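PDB 7CWW: TsrE from Streptomyces laurentii, which probably acts as the cyclase that closes the central ring of a thiopeptide antibiotic. Local coordinates for residues Pro28-Ser33 with Leu55-Ala60. Residues are numbered along the deposited sequence; the frame is centred on the assembly and turned at random.
Sequences PLLDES and LRLRFA
Helix-on-sheet packing joins helix 15-35 to strand 52-61, the middle strand of a three-stranded antiparallel sheet, and L30 of the helix carries the whole contact by meeting F59 and L57. The two methyls of L30 divide the work. L30 CD2 sits over one face of the F59 ring, 4.2 Å from its centroid and 15° off the ring normal, which meets the geometry of a CH-pi contact. It is displaced toward the rim, with F59 CD1 4.1 Å from L30 CD2. L30 CD1 lies 4.4 Å from L57 CD2, a looser apolar touch. F59 CG lies between the backbone N and carbonyl carbon (chi1 50°), and chi2 of -87° turns a face of the ring to L30; the two side chains cross at about a right angle. L57 and F59, two apart on the strand, both point toward the helix, while R58 between them points away, where the neighbouring R56 forms salt bridges with E47 and D8. W42 of strand 39-49 touches both L30 and F59, and V66 and L70 of helix 65-78 also pack on F59. No hydrogen bond links the segments, and all three touching residues are buried, so this contact probably rests on dispersion and hydrophobic burial.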
loop_
_atom_site.group_PDB
_atom_site.type_symbol
_atom_site.label_atom_id
_atom_site.label_comp_id
_atom_site.label_asym_id
_atom_site.label_seq_id
_atom_site.Cartn_x
_atom_site.Cartn_y
_atom_site.Cartn_z
ATOM N N PRO A 28 24.059 0.455 -1.288
ATOM C CA PRO A 28 25.367 1.140 -1.251
ATOM C C PRO A 28 25.996 1.318 -2.626
ATOM O O PRO A 28 26.590 2.364 -2.899
ATOM C CB PRO A 28 26.217 0.218 -0.366
ATOM C CG PRO A 28 25.234 -0.544 0.443
ATOM C CD PRO A 28 24.071 -0.764 -0.457
ATOM N N LEU A 29 25.884 0.315 -3.499
ATOM C CA LEU A 29 26.408 0.438 -4.859
ATOM C C LEU A 29 25.661 1.513 -5.642
ATOM O O LEU A 29 26.275 2.384 -6.275
ATOM C CB LEU A 29 26.300 -0.913 -5.579
ATOM C CG LEU A 29 26.883 -1.078 -6.991
ATOM C CD1 LEU A 29 27.234 -2.555 -7.222
ATOM C CD2 LEU A 29 25.924 -0.580 -8.088
ATOM N N LEU A 30 24.332 1.451 -5.628
ATOM C CA LEU A 30 23.549 2.363 -6.453
ATOM C C LEU A 30 23.585 3.787 -5.907
ATOM O O LEU A 30 23.626 4.748 -6.684
ATOM C CB LEU A 30 22.114 1.844 -6.573
ATOM C CG LEU A 30 22.001 0.679 -7.566
ATOM C CD1 LEU A 30 20.638 -0.001 -7.499
ATOM C CD2 LEU A 30 22.284 1.170 -8.977
ATOM N N ASP A 31 23.573 3.952 -4.579
ATOM C CA ASP A 31 23.756 5.293 -4.019
ATOM C C ASP A 31 25.123 5.859 -4.391
ATOM O O ASP A 31 25.227 7.022 -4.792
ATOM C CB ASP A 31 23.578 5.283 -2.500
ATOM C CG ASP A 31 22.118 5.181 -2.080
ATOM O OD1 ASP A 31 21.226 5.437 -2.915
ATOM O OD2 ASP A 31 21.860 4.842 -0.908
ATOM N N GLU A 32 26.181 5.051 -4.281
ATOM C CA GLU A 32 27.498 5.515 -4.722
ATOM C C GLU A 32 27.481 5.902 -6.196
ATOM O O GLU A 32 27.981 6.968 -6.576
ATOM C CB GLU A 32 28.558 4.437 -4.482
ATOM C CG GLU A 32 29.950 4.853 -4.959
ATOM C CD GLU A 32 30.973 3.734 -4.875
ATOM O OE1 GLU A 32 30.594 2.559 -5.063
ATOM O OE2 GLU A 32 32.161 4.029 -4.629
ATOM N N SER A 33 26.914 5.036 -7.044
ATOM C CA SER A 33 26.852 5.319 -8.475
ATOM C C SER A 33 26.106 6.621 -8.757
ATOM O O SER A 33 26.465 7.363 -9.682
ATOM C CB SER A 33 26.185 4.151 -9.204
ATOM O OG SER A 33 26.223 4.344 -10.605
ATOM N N LEU A 55 13.552 -9.326 -6.116
ATOM C CA LEU A 55 13.907 -7.925 -5.966
ATOM C C LEU A 55 14.169 -7.345 -7.348
ATOM O O LEU A 55 14.943 -7.916 -8.129
ATOM C CB LEU A 55 15.156 -7.786 -5.095
ATOM C CG LEU A 55 15.758 -6.392 -4.918
ATOM C CD1 LEU A 55 14.799 -5.523 -4.087
ATOM C CD2 LEU A 55 17.134 -6.475 -4.256
ATOM N N ARG A 56 13.504 -6.241 -7.658
ATOM C CA ARG A 56 13.698 -5.527 -8.918
ATOM C C ARG A 56 14.469 -4.247 -8.636
ATOM O O ARG A 56 14.089 -3.477 -7.748
ATOM C CB ARG A 56 12.359 -5.186 -9.595
ATOM C CG ARG A 56 12.526 -4.393 -10.915
ATOM C CD ARG A 56 11.207 -3.868 -11.492
ATOM N NE ARG A 56 10.212 -4.939 -11.644
ATOM C CZ ARG A 56 10.213 -5.834 -12.631
ATOM N NH1 ARG A 56 11.148 -5.808 -13.579
ATOM N NH2 ARG A 56 9.272 -6.765 -12.675
ATOM N N LEU A 57 15.535 -4.006 -9.401
ATOM C CA LEU A 57 16.290 -2.760 -9.302
ATOM C C LEU A 57 16.152 -2.024 -10.622
ATOM O O LEU A 57 16.508 -2.557 -11.677
ATOM C CB LEU A 57 17.759 -3.023 -8.958
ATOM C CG LEU A 57 17.893 -3.784 -7.628
ATOM C CD1 LEU A 57 19.281 -4.339 -7.397
ATOM C CD2 LEU A 57 17.482 -2.882 -6.462
ATOM N N ARG A 58 15.607 -0.819 -10.573
ATOM C CA ARG A 58 15.367 -0.038 -11.774
ATOM C C ARG A 58 16.132 1.271 -11.674
ATOM O O ARG A 58 16.039 1.977 -10.668
ATOM C CB ARG A 58 13.878 0.223 -11.982
ATOM C CG ARG A 58 13.565 0.671 -13.377
ATOM C CD ARG A 58 12.159 0.315 -13.743
ATOM N NE ARG A 58 11.748 1.052 -14.923
ATOM C CZ ARG A 58 11.851 0.585 -16.161
ATOM N NH1 ARG A 58 11.440 1.326 -17.184
ATOM N NH2 ARG A 58 12.348 -0.627 -16.374
ATOM N N PHE A 59 16.894 1.585 -12.711
ATOM C CA PHE A 59 17.760 2.744 -12.648
ATOM C C PHE A 59 18.120 3.139 -14.068
ATOM O O PHE A 59 18.113 2.308 -14.978
ATOM C CB PHE A 59 19.028 2.469 -11.818
ATOM C CG PHE A 59 19.765 1.201 -12.207
ATOM C CD1 PHE A 59 19.421 -0.020 -11.652
ATOM C CD2 PHE A 59 20.814 1.240 -13.111
ATOM C CE1 PHE A 59 20.104 -1.176 -12.000
ATOM C CE2 PHE A 59 21.494 0.088 -13.465
ATOM C CZ PHE A 59 21.144 -1.120 -12.912
ATOM N N ALA A 60 18.425 4.417 -14.247
ATOM C CA ALA A 60 18.847 4.950 -15.532
ATOM C C ALA A 60 20.334 5.268 -15.460
ATOM O O ALA A 60 20.771 6.012 -14.578
ATOM C CB ALA A 60 18.046 6.201 -15.900
#